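Local coordinates for protein processed glycerol phosphate lipoteichoic acid synthase 2 (Bacillus subtilis, PDB 2W8D) that belongs to the sulfatase family of the alkaline phosphatase clan and carries a bound magnesium ion in its mixed alpha/beta domain, at residues 87-92 against 101-106; 115-120 against 407-412; 141-144 against 150-153; 317-320 against 324-327; 331-334 against 339-342. All blocks are in the same frame, centred on the assembly; numbering follows the deposited sequence.

Contact 1. Residues 87-92 against 101-106; sequences AEFMME and GSVFVN
Val-103 sits over one face of the Phe-89 ring, its two methyls dividing that face between them. CG1 sits above the root of the ring, 3.7 Å from Phe-89 CG. CG2 stands over the ring itself in a CH-pi contact, 3.9 Å from the centroid and 14° off the ring normal. The two side chains cross at about a right angle, and both methyls of the valine touch the ring. Phe-104 arrives differently: its CE1 comes near the plane of the Phe-89 ring, at its edge, and touches Phe-89 CB at 3.8 Å. The tip of the same ring, CZ, rests against Glu-88 CB at 4.0 Å. Phe-89 is turned into this corner by its first torsion, which places CG opposite the backbone N (chi1 -175°). The short helix 103-106 that presents both partners begins at Ser-102, an N-cap whose OG accepts from Val-105 N at 3.1 Å. Selenomethionine Met-142 of helix 139-145 packs on Phe-89, Val-103 and Phe-104, adding a third helix to this buried layer of the sulfatase-family domain. Since no hydrogen bond links helix 86-93 to helix 103-106 here, dispersion between methyls and aromatic carbons does the joining, and the face contact on Phe-89 probably limits how that ring can turn.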
# COMPACT_ATOMS: atom_id res chain seq x y z
N ALA A 87 -4.19 -4.19 2.59
CA ALA A 87 -3.01 -3.51 2.02
C ALA A 87 -1.79 -3.57 2.98
O ALA A 87 -0.67 -3.83 2.55
CB ALA A 87 -3.34 -2.09 1.56
N GLU A 88 -1.99 -3.39 4.28
CA GLU A 88 -0.83 -3.52 5.23
C GLU A 88 -0.24 -4.94 5.18
O GLU A 88 0.99 -5.12 5.24
CB GLU A 88 -1.21 -3.24 6.69
CG GLU A 88 -1.74 -1.87 6.97
CD GLU A 88 -1.98 -1.69 8.46
OE1 GLU A 88 -1.00 -1.83 9.25
OE2 GLU A 88 -3.16 -1.44 8.83
N PHE A 89 -1.10 -5.93 5.08
CA PHE A 89 -0.62 -7.32 5.03
C PHE A 89 0.31 -7.58 3.84
O PHE A 89 1.32 -8.26 3.96
CB PHE A 89 -1.80 -8.30 4.95
CG PHE A 89 -1.37 -9.74 5.01
CD1 PHE A 89 -0.92 -10.29 6.20
CD2 PHE A 89 -1.43 -10.56 3.86
CE1 PHE A 89 -0.55 -11.64 6.28
CE2 PHE A 89 -1.04 -11.90 3.91
CZ PHE A 89 -0.60 -12.44 5.13
N MSE A 90 -0.06 -7.02 2.70
CA MSE A 90 0.72 -7.13 1.48
C MSE A 90 2.04 -6.35 1.54
O MSE A 90 3.04 -6.86 1.02
CB MSE A 90 -0.13 -6.74 0.28
CG MSE A 90 -1.14 -7.83 -0.02
SE MSE A 90 -2.22 -7.44 -1.62
CE MSE A 90 -3.53 -6.29 -0.80
N MSE A 91 2.05 -5.16 2.16
CA MSE A 91 3.28 -4.37 2.33
C MSE A 91 4.27 -5.15 3.15
O MSE A 91 5.45 -5.14 2.83
CB MSE A 91 3.05 -3.03 3.05
CG MSE A 91 2.09 -2.07 2.38
SE MSE A 91 2.64 -1.58 0.57
CE MSE A 91 0.95 -1.86 -0.37
N GLU A 92 3.81 -5.81 4.21
CA GLU A 92 4.73 -6.54 5.10
C GLU A 92 5.06 -7.95 4.62
O GLU A 92 6.05 -8.50 5.05
CB GLU A 92 4.22 -6.63 6.55
CG GLU A 92 3.83 -5.34 7.31
CD GLU A 92 4.54 -4.08 6.85
OE1 GLU A 92 5.74 -4.12 6.51
OE2 GLU A 92 3.90 -3.02 6.85
N GLY A 101 -13.43 -12.35 3.87
CA GLY A 101 -13.05 -12.06 5.23
C GLY A 101 -11.66 -11.42 5.27
O GLY A 101 -11.05 -11.11 4.23
N SER A 102 -11.17 -11.21 6.47
CA SER A 102 -9.99 -10.44 6.70
C SER A 102 -8.85 -11.35 7.17
O SER A 102 -8.99 -12.08 8.19
CB SER A 102 -10.27 -9.37 7.75
OG SER A 102 -9.05 -8.98 8.35
N VAL A 103 -7.71 -11.26 6.47
CA VAL A 103 -6.53 -12.02 6.87
C VAL A 103 -5.98 -11.56 8.24
O VAL A 103 -5.55 -12.39 9.01
CB VAL A 103 -5.39 -11.98 5.79
CG1 VAL A 103 -4.93 -10.55 5.47
CG2 VAL A 103 -4.19 -12.86 6.25
N PHE A 104 -6.02 -10.26 8.53
CA PHE A 104 -5.65 -9.75 9.87
C PHE A 104 -6.45 -10.38 10.99
O PHE A 104 -5.90 -10.73 12.04
CB PHE A 104 -5.79 -8.23 9.96
CG PHE A 104 -4.48 -7.48 9.79
CD1 PHE A 104 -3.71 -7.63 8.64
CD2 PHE A 104 -4.01 -6.61 10.80
CE1 PHE A 104 -2.49 -6.90 8.46
CE2 PHE A 104 -2.80 -5.89 10.64
CZ PHE A 104 -2.03 -6.04 9.47
N VAL A 105 -7.77 -10.50 10.78
CA VAL A 105 -8.63 -11.06 11.80
C VAL A 105 -8.43 -12.56 11.92
O VAL A 105 -8.45 -13.09 13.03
CB VAL A 105 -10.13 -10.77 11.49
CG1 VAL A 105 -11.05 -11.47 12.50
CG2 VAL A 105 -10.39 -9.27 11.45
N ASN A 106 -8.24 -13.26 10.80
CA ASN A 106 -8.36 -14.74 10.86
C ASN A 106 -7.04 -15.52 10.83
O ASN A 106 -7.02 -16.68 11.23
CB ASN A 106 -9.29 -15.23 9.75
CG ASN A 106 -10.74 -14.86 10.00
OD1 ASN A 106 -11.26 -15.09 11.08
ND2 ASN A 106 -11.39 -14.29 9.02

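Contact 2. Residues 115-120 against 407-412; sequences VPAILK and KGFKKV
Ala-117 CB overlaps the rim of the Phe-409 ring, meeting CE1 at 3.7 Å close to the ring plane rather than over a face. The backbone N of Ile-118 comes to the same edge, so the phenyl ring points its outer carbons into the angle between two successive residues of helix 115-118. Farther round that edge, Phe-409 CD1 faces Ile-118 CG1 at 4.2 Å, the two side chains crossing at about a right angle. A first torsion near 180° (chi1 -163°) swings the Phe-409 ring away from its own backbone N and toward the helix. Segment 407-412 belongs to the irregular chain that follows helix 380-397, and through this contact that C-terminal stretch returns to a helix of the sulfatase-family domain almost 300 residues earlier. Val-412 completes the apolar patch: its CG2 branch, beside its own backbone N, presses on Ala-117 CB at 3.5 Å. The alanine methyl is therefore shared between an aromatic edge and a branched aliphatic tip. Ile-118 also packs on Tyr-328 and Met-330. A water lies between Ala-117 O and Lys-410 O, but at 2.5 Å from Lys-410 O it is suspiciously close and its other leg is weak, which makes the bridge doubtful.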
# COMPACT_ATOMS: atom_id res chain seq x y z
N VAL A 115 8.87 -8.26 6.36
CA VAL A 115 9.90 -7.24 6.20
C VAL A 115 10.40 -6.68 7.54
O VAL A 115 11.59 -6.74 7.81
CB VAL A 115 9.39 -6.12 5.28
CG1 VAL A 115 10.50 -5.13 5.02
CG2 VAL A 115 8.91 -6.75 3.96
N PRO A 116 9.51 -6.17 8.41
CA PRO A 116 10.11 -5.74 9.68
C PRO A 116 10.92 -6.82 10.37
O PRO A 116 11.89 -6.50 11.05
CB PRO A 116 8.91 -5.33 10.54
CG PRO A 116 7.65 -5.67 9.73
CD PRO A 116 8.06 -5.89 8.32
N ALA A 117 10.55 -8.08 10.19
CA ALA A 117 11.29 -9.19 10.82
C ALA A 117 12.59 -9.51 10.08
O ALA A 117 13.63 -9.77 10.72
CB ALA A 117 10.42 -10.42 10.97
N ILE A 118 12.55 -9.47 8.75
CA ILE A 118 13.74 -9.63 7.92
C ILE A 118 14.80 -8.60 8.33
O ILE A 118 15.95 -8.92 8.60
CB ILE A 118 13.41 -9.50 6.40
CG1 ILE A 118 12.52 -10.66 5.97
CG2 ILE A 118 14.73 -9.46 5.56
CD1 ILE A 118 12.02 -10.62 4.56
N LEU A 119 14.35 -7.35 8.42
CA LEU A 119 15.20 -6.24 8.75
C LEU A 119 15.82 -6.25 10.16
O LEU A 119 16.71 -5.44 10.42
CB LEU A 119 14.45 -4.94 8.46
CG LEU A 119 14.30 -4.74 6.95
CD1 LEU A 119 13.56 -3.47 6.58
CD2 LEU A 119 15.71 -4.78 6.31
N LYS A 120 15.39 -7.15 11.05
CA LYS A 120 15.96 -7.22 12.41
C LYS A 120 17.43 -7.56 12.38
O LYS A 120 18.19 -7.07 13.20
CB LYS A 120 15.24 -8.26 13.29
CG LYS A 120 14.16 -7.68 14.19
CD LYS A 120 12.95 -8.59 14.18
CE LYS A 120 11.64 -7.79 14.32
NZ LYS A 120 11.47 -7.08 15.63
N LYS A 407 17.65 -17.98 4.68
CA LYS A 407 19.00 -18.06 5.25
C LYS A 407 19.31 -17.04 6.34
O LYS A 407 19.92 -17.38 7.36
CB LYS A 407 20.10 -18.03 4.17
CG LYS A 407 20.89 -19.35 4.00
CD LYS A 407 21.13 -20.09 5.33
CE LYS A 407 22.44 -19.68 6.04
NZ LYS A 407 22.44 -20.14 7.46
N GLY A 408 18.92 -15.79 6.14
CA GLY A 408 19.26 -14.79 7.13
C GLY A 408 18.40 -15.04 8.35
O GLY A 408 18.86 -14.95 9.47
N PHE A 409 17.17 -15.45 8.08
CA PHE A 409 16.04 -15.24 8.96
C PHE A 409 16.06 -15.93 10.30
O PHE A 409 16.23 -17.15 10.39
CB PHE A 409 14.77 -15.66 8.25
CG PHE A 409 13.54 -15.12 8.88
CD1 PHE A 409 13.18 -13.79 8.67
CD2 PHE A 409 12.74 -15.93 9.67
CE1 PHE A 409 12.05 -13.27 9.25
CE2 PHE A 409 11.59 -15.42 10.26
CZ PHE A 409 11.24 -14.09 10.06
N LYS A 410 15.80 -15.15 11.33
CA LYS A 410 15.52 -15.76 12.61
C LYS A 410 14.04 -15.63 12.98
O LYS A 410 13.46 -14.54 12.99
CB LYS A 410 16.48 -15.22 13.69
CG LYS A 410 16.50 -13.70 13.79
CD LYS A 410 15.83 -13.23 15.08
CE LYS A 410 16.76 -13.41 16.31
NZ LYS A 410 16.65 -14.77 16.93
N LYS A 411 13.45 -16.79 13.26
CA LYS A 411 12.05 -16.99 13.55
C LYS A 411 11.49 -15.96 14.52
O LYS A 411 12.11 -15.66 15.54
CB LYS A 411 11.85 -18.41 14.10
CG LYS A 411 10.46 -18.74 14.61
CD LYS A 411 10.46 -20.14 15.22
CE LYS A 411 9.42 -20.30 16.34
NZ LYS A 411 8.00 -20.11 15.86
N VAL A 412 10.31 -15.42 14.20
CA VAL A 412 9.64 -14.49 15.10
C VAL A 412 8.96 -15.18 16.27
O VAL A 412 8.31 -16.19 16.09
CB VAL A 412 8.69 -13.57 14.33
CG1 VAL A 412 7.75 -12.82 15.28
CG2 VAL A 412 9.50 -12.61 13.59
O HOH W 1 13.27 -12.09 13.18

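Contact 3. Residues 141-144 against 150-153; sequences EMYK and KFFD
Tyr-143 OH, at the far end of the ring that packs on Phe-151, is hydrogen-bonded to OE1 of Glu-88, an oxygen that also forms a salt bridge with Lys-192 NZ. Along the side of the same phenol, CD2 and CE2 turn toward the face of Phe-151 in a T-shaped (edge-to-face) pair. The centroids are 4.9 Å apart and the planes meet at 60°, so the tyrosine comes in tilted rather than upright. Its CD2 touches Phe-151 CD2 at 3.7 Å, and its CE2 touches Phe-151 CE2 at the same 3.7 Å. A chi1 of -167° directs the Phe-151 ring toward the helix. Asp-153 CB lies over the other face of that ring, 3.9 Å above its plane. The pair ties helix 139-145 to strand 150-152 within a beta-alpha-beta unit whose first strand, 125-130, runs parallel to the second; Thr-128 of that strand touches both rings. The chemistry is split along the phenol: its edge gives a contact of ring hydrogens against pi density, while its hydroxyl reaches a carboxylate oxygen in a buried polar cluster, and the two together probably help to hold the phenol in place.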
# COMPACT_ATOMS: atom_id res chain seq x y z
N GLU A 141 -2.81 -8.16 17.49
CA GLU A 141 -2.44 -9.59 17.40
C GLU A 141 -1.53 -9.83 16.18
O GLU A 141 -0.48 -10.46 16.32
CB GLU A 141 -3.68 -10.53 17.42
CG GLU A 141 -3.28 -11.93 17.78
CD GLU A 141 -4.35 -13.05 17.57
OE1 GLU A 141 -5.47 -12.80 17.01
OE2 GLU A 141 -4.00 -14.21 17.98
N MSE A 142 -1.88 -9.27 15.02
CA MSE A 142 -1.18 -9.52 13.77
C MSE A 142 0.21 -8.91 13.66
O MSE A 142 1.10 -9.48 13.04
CB MSE A 142 -2.03 -9.04 12.57
CG MSE A 142 -1.33 -9.07 11.19
SE MSE A 142 -0.80 -10.93 10.69
CE MSE A 142 -2.40 -11.64 9.77
N TYR A 143 0.39 -7.73 14.24
CA TYR A 143 1.67 -7.07 14.24
C TYR A 143 2.67 -7.87 15.04
O TYR A 143 3.85 -7.84 14.75
CB TYR A 143 1.56 -5.68 14.84
CG TYR A 143 0.93 -4.64 13.95
CD1 TYR A 143 0.66 -4.89 12.60
CD2 TYR A 143 0.61 -3.40 14.46
CE1 TYR A 143 0.05 -3.90 11.80
CE2 TYR A 143 0.04 -2.43 13.70
CZ TYR A 143 -0.24 -2.66 12.39
OH TYR A 143 -0.80 -1.61 11.70
N LYS A 144 2.20 -8.61 16.04
CA LYS A 144 3.11 -9.38 16.86
C LYS A 144 3.66 -10.51 16.02
O LYS A 144 4.85 -10.84 16.10
CB LYS A 144 2.39 -9.95 18.07
CG LYS A 144 1.96 -8.93 19.06
CD LYS A 144 1.21 -9.66 20.14
CE LYS A 144 1.48 -9.07 21.47
NZ LYS A 144 0.38 -8.19 21.84
N LYS A 150 7.01 -2.04 18.06
CA LYS A 150 6.24 -1.03 18.79
C LYS A 150 4.95 -0.61 18.09
O LYS A 150 4.90 -0.45 16.88
CB LYS A 150 7.10 0.20 19.08
CG LYS A 150 8.31 -0.01 20.01
CD LYS A 150 9.24 1.18 19.82
CE LYS A 150 10.57 1.04 20.55
NZ LYS A 150 10.37 1.03 22.02
N PHE A 151 3.90 -0.41 18.88
CA PHE A 151 2.64 0.03 18.33
C PHE A 151 2.18 1.32 19.01
O PHE A 151 1.66 1.28 20.09
CB PHE A 151 1.59 -1.10 18.44
CG PHE A 151 0.33 -0.87 17.63
CD1 PHE A 151 0.10 0.35 16.98
CD2 PHE A 151 -0.63 -1.87 17.54
CE1 PHE A 151 -1.06 0.57 16.23
CE2 PHE A 151 -1.82 -1.65 16.78
CZ PHE A 151 -2.03 -0.43 16.13
N PHE A 152 2.38 2.47 18.37
CA PHE A 152 1.91 3.74 18.91
C PHE A 152 0.46 3.97 18.53
O PHE A 152 0.18 4.66 17.55
CB PHE A 152 2.78 4.92 18.46
CG PHE A 152 4.18 4.88 19.01
CD1 PHE A 152 4.43 5.20 20.33
CD2 PHE A 152 5.25 4.48 18.21
CE1 PHE A 152 5.74 5.15 20.88
CE2 PHE A 152 6.55 4.42 18.73
CZ PHE A 152 6.79 4.74 20.07
N ASP A 153 -0.47 3.41 19.29
CA ASP A 153 -1.88 3.60 18.97
C ASP A 153 -2.45 4.87 19.65
O ASP A 153 -1.68 5.73 20.14
CB ASP A 153 -2.71 2.35 19.31
CG ASP A 153 -2.86 2.14 20.81
OD1 ASP A 153 -2.23 2.90 21.60
OD2 ASP A 153 -3.59 1.21 21.19

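Contact 4. Residues 317-320 against 324-327; sequences ILHL and DTKD
Thr-325 turns its side chain onto the last turn of helix 313-320, with CB 3.7 Å from His-319 NE2. From there it forks. The methyl CG2 settles against Leu-318, 3.8 Å from its CB and 3.9 Å from its CD2, where the two side chains slant across each other. The hydroxyl OG1 goes to the imidazole edge and shares a hydrogen bond with His-319 NE2 at 2.6 Å. It stands between the backbone N and the carbonyl carbon (chi1 56°), which lets the methyl and the hydroxyl meet neighbouring residues of the helix. Segment 324-327 leads the chain away from this helix and opens with an Asx turn: Asp-324 OD1 accepts from Lys-326 N at 3.1 Å. That N-H...O angle is nearly straight at 169°, although the donor approaches from well above the carboxylate plane, 58° out of it. The turn lies a few residues past the helix end, and Thr-325 sits inside it with its side chain toward the helix. At the other nitrogen of the imidazole, His-319 ND1 is hydrogen-bonded to Asp-334 OD2, which leaves the buried ring gripped on two sides of its rim. Tyr-18, from the loop following helix 6-17, packs on both His-319 and Thr-325.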
# COMPACT_ATOMS: atom_id res chain seq x y z
N ILE A 317 11.35 -2.25 -2.15
CA ILE A 317 11.94 -1.58 -1.01
C ILE A 317 13.12 -2.34 -0.47
O ILE A 317 14.16 -1.76 -0.22
CB ILE A 317 10.91 -1.42 0.10
CG1 ILE A 317 9.73 -0.59 -0.42
CG2 ILE A 317 11.55 -0.79 1.35
CD1 ILE A 317 10.15 0.67 -1.17
N LEU A 318 12.96 -3.65 -0.30
CA LEU A 318 14.04 -4.48 0.19
C LEU A 318 15.26 -4.39 -0.73
O LEU A 318 16.38 -4.21 -0.27
CB LEU A 318 13.57 -5.92 0.35
CG LEU A 318 13.44 -6.57 1.73
CD1 LEU A 318 13.60 -5.64 2.95
CD2 LEU A 318 12.19 -7.40 1.80
N HIS A 319 15.01 -4.47 -2.04
CA HIS A 319 16.05 -4.33 -3.05
C HIS A 319 16.76 -3.00 -2.95
O HIS A 319 17.99 -2.98 -2.95
CB HIS A 319 15.52 -4.61 -4.47
CG HIS A 319 15.22 -6.06 -4.70
ND1 HIS A 319 14.63 -6.53 -5.85
CD2 HIS A 319 15.41 -7.14 -3.90
CE1 HIS A 319 14.47 -7.84 -5.76
NE2 HIS A 319 14.94 -8.23 -4.59
N LEU A 320 16.01 -1.91 -2.80
CA LEU A 320 16.60 -0.58 -2.60
C LEU A 320 17.55 -0.59 -1.38
O LEU A 320 18.60 0.07 -1.40
CB LEU A 320 15.52 0.50 -2.44
CG LEU A 320 14.90 1.08 -3.72
CD1 LEU A 320 13.61 1.83 -3.40
CD2 LEU A 320 15.85 2.00 -4.47
N ASP A 324 18.69 -9.11 -0.55
CA ASP A 324 18.34 -10.13 -1.53
C ASP A 324 17.11 -10.95 -1.12
O ASP A 324 17.12 -11.60 -0.07
CB ASP A 324 19.55 -11.06 -1.73
CG ASP A 324 19.29 -12.16 -2.76
OD1 ASP A 324 18.33 -12.02 -3.56
OD2 ASP A 324 20.05 -13.15 -2.75
N THR A 325 16.09 -10.93 -1.97
CA THR A 325 14.80 -11.55 -1.67
C THR A 325 14.58 -12.91 -2.33
O THR A 325 13.49 -13.49 -2.20
CB THR A 325 13.62 -10.62 -2.05
OG1 THR A 325 13.72 -10.25 -3.43
CG2 THR A 325 13.60 -9.38 -1.19
N LYS A 326 15.59 -13.42 -3.03
CA LYS A 326 15.50 -14.73 -3.69
C LYS A 326 15.17 -15.90 -2.76
O LYS A 326 14.58 -16.88 -3.20
CB LYS A 326 16.79 -15.05 -4.47
CG LYS A 326 16.61 -16.18 -5.51
CD LYS A 326 17.72 -16.22 -6.58
CE LYS A 326 17.26 -16.95 -7.85
NZ LYS A 326 17.87 -16.35 -9.10
N ASP A 327 15.56 -15.80 -1.49
CA ASP A 327 15.31 -16.91 -0.57
C ASP A 327 13.97 -16.83 0.18
O ASP A 327 13.63 -17.74 0.93
CB ASP A 327 16.49 -17.10 0.39
CG ASP A 327 16.73 -18.57 0.73
OD1 ASP A 327 16.02 -19.44 0.16
OD2 ASP A 327 17.62 -18.88 1.55

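Contact 5. Residues 331-334 against 339-342; sequences SGSD and EHRE
Two irregular backbones approach each other most closely at Ser-333 and His-340, whose CA atoms are 5.7 Å apart. Ser-333 reaches across this gap with OG, extended from the main chain by a chi1 of 166°, and becomes the meeting point of several groups. His-340 ND1 donates to Ser-333 OG at 3.0 Å, the hydroxyl lying 19° out of the ring plane. A second N-H, Arg-341 N, gives a weak bond to Ser-333 OG at 3.5 Å. Asp-19 OD2 is a further hydrogen-bond partner of this buried hydroxyl. The imidazole is held at its other nitrogen too, where His-340 NE2 is hydrogen-bonded to Tyr-307 O; with polar partners on both nitrogens the ring is probably held in one orientation. Next to it, His-340 CB lies 3.3 Å from Asp-334 O. Arg-341 bends at chi2 (88°) and folds back, laying one face of its guanidinium over Ser-333 CB, which is 4.0 Å from NH1. Its NH2 forms salt bridges with Glu-388 of helix 380-397 and with Asp-312, and OD1 of that aspartate also takes a hydrogen bond from Ser-333 N. Bonds to one serine hydroxyl thus join two loop segments and fold part of the connection between helix 313-320 and strand 344-345 on itself, ahead of the five-stranded antiparallel sheet in which that strand is outermost.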
# COMPACT_ATOMS: atom_id res chain seq x y z
N SER A 331 5.11 -13.25 -3.20
CA SER A 331 4.35 -13.30 -4.43
C SER A 331 4.71 -12.19 -5.41
O SER A 331 4.55 -12.36 -6.62
CB SER A 331 2.85 -13.21 -4.11
OG SER A 331 2.41 -14.45 -3.58
N GLY A 332 5.20 -11.07 -4.88
CA GLY A 332 5.42 -9.87 -5.70
C GLY A 332 6.74 -9.79 -6.45
O GLY A 332 7.66 -10.56 -6.24
N SER A 333 6.82 -8.83 -7.35
CA SER A 333 7.97 -8.71 -8.21
C SER A 333 8.47 -7.27 -8.09
O SER A 333 7.70 -6.36 -8.23
CB SER A 333 7.54 -9.06 -9.64
OG SER A 333 8.51 -8.66 -10.58
N ASP A 334 9.74 -7.10 -7.74
CA ASP A 334 10.39 -5.79 -7.68
C ASP A 334 10.06 -4.98 -8.93
O ASP A 334 10.37 -5.38 -10.05
CB ASP A 334 11.91 -5.99 -7.55
CG ASP A 334 12.72 -4.69 -7.63
OD1 ASP A 334 12.17 -3.58 -7.67
OD2 ASP A 334 13.95 -4.78 -7.67
N GLU A 339 13.12 -7.60 -15.34
CA GLU A 339 12.25 -8.74 -15.62
C GLU A 339 10.86 -8.60 -14.99
O GLU A 339 10.05 -9.54 -15.08
CB GLU A 339 12.89 -10.03 -15.09
CG GLU A 339 14.47 -10.11 -15.13
CD GLU A 339 15.06 -11.36 -14.41
OE1 GLU A 339 16.29 -11.61 -14.52
OE2 GLU A 339 14.30 -12.12 -13.77
N HIS A 340 10.57 -7.46 -14.35
CA HIS A 340 9.32 -7.26 -13.58
C HIS A 340 8.06 -7.63 -14.36
O HIS A 340 7.83 -7.07 -15.43
CB HIS A 340 9.23 -5.80 -13.09
CG HIS A 340 7.89 -5.42 -12.52
ND1 HIS A 340 7.38 -5.98 -11.37
CD2 HIS A 340 6.96 -4.54 -12.96
CE1 HIS A 340 6.19 -5.45 -11.12
NE2 HIS A 340 5.93 -4.56 -12.06
N ARG A 341 7.24 -8.56 -13.82
CA ARG A 341 5.99 -8.97 -14.50
C ARG A 341 4.91 -7.90 -14.40
O ARG A 341 4.82 -7.23 -13.39
CB ARG A 341 5.49 -10.35 -14.02
CG ARG A 341 4.97 -10.43 -12.56
CD ARG A 341 3.47 -10.09 -12.44
NE ARG A 341 3.04 -10.09 -11.04
CZ ARG A 341 3.19 -9.08 -10.19
NH1 ARG A 341 3.77 -7.94 -10.57
NH2 ARG A 341 2.78 -9.21 -8.93
N GLU A 342 4.11 -7.72 -15.44
CA GLU A 342 3.14 -6.63 -15.46
C GLU A 342 1.70 -7.08 -15.58
O GLU A 342 0.82 -6.27 -15.81
CB GLU A 342 3.47 -5.67 -16.59
CG GLU A 342 4.74 -4.88 -16.29
CD GLU A 342 4.99 -3.76 -17.29
OE1 GLU A 342 5.87 -3.94 -18.16
OE2 GLU A 342 4.30 -2.73 -17.21

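How the contacts relate
From the N terminus, contact 1 closes a short loop between helices 86-93 and 103-106. Contact 2 then opens at helix 115-118 and closes only near the C terminus at 407-412, so that contacts 3, 4 and 5 are nested within its long loop. Those three follow one another in series: contact 3 inside a beta-alpha-beta unit, contact 4 at the end of helix 313-320, contact 5 on the way to strand 344-345. No two loops cross. Contact 1 touches contact 3, and meets contact 2 through a probable backbone hydrogen bond from Val-115 N to Glu-92 O. Contact 2 also reaches contact 3, Val-412 against Lys-144, and contact 4, Val-115 against Leu-318. His-319 and Asp-334 join contacts 4 and 5 directly.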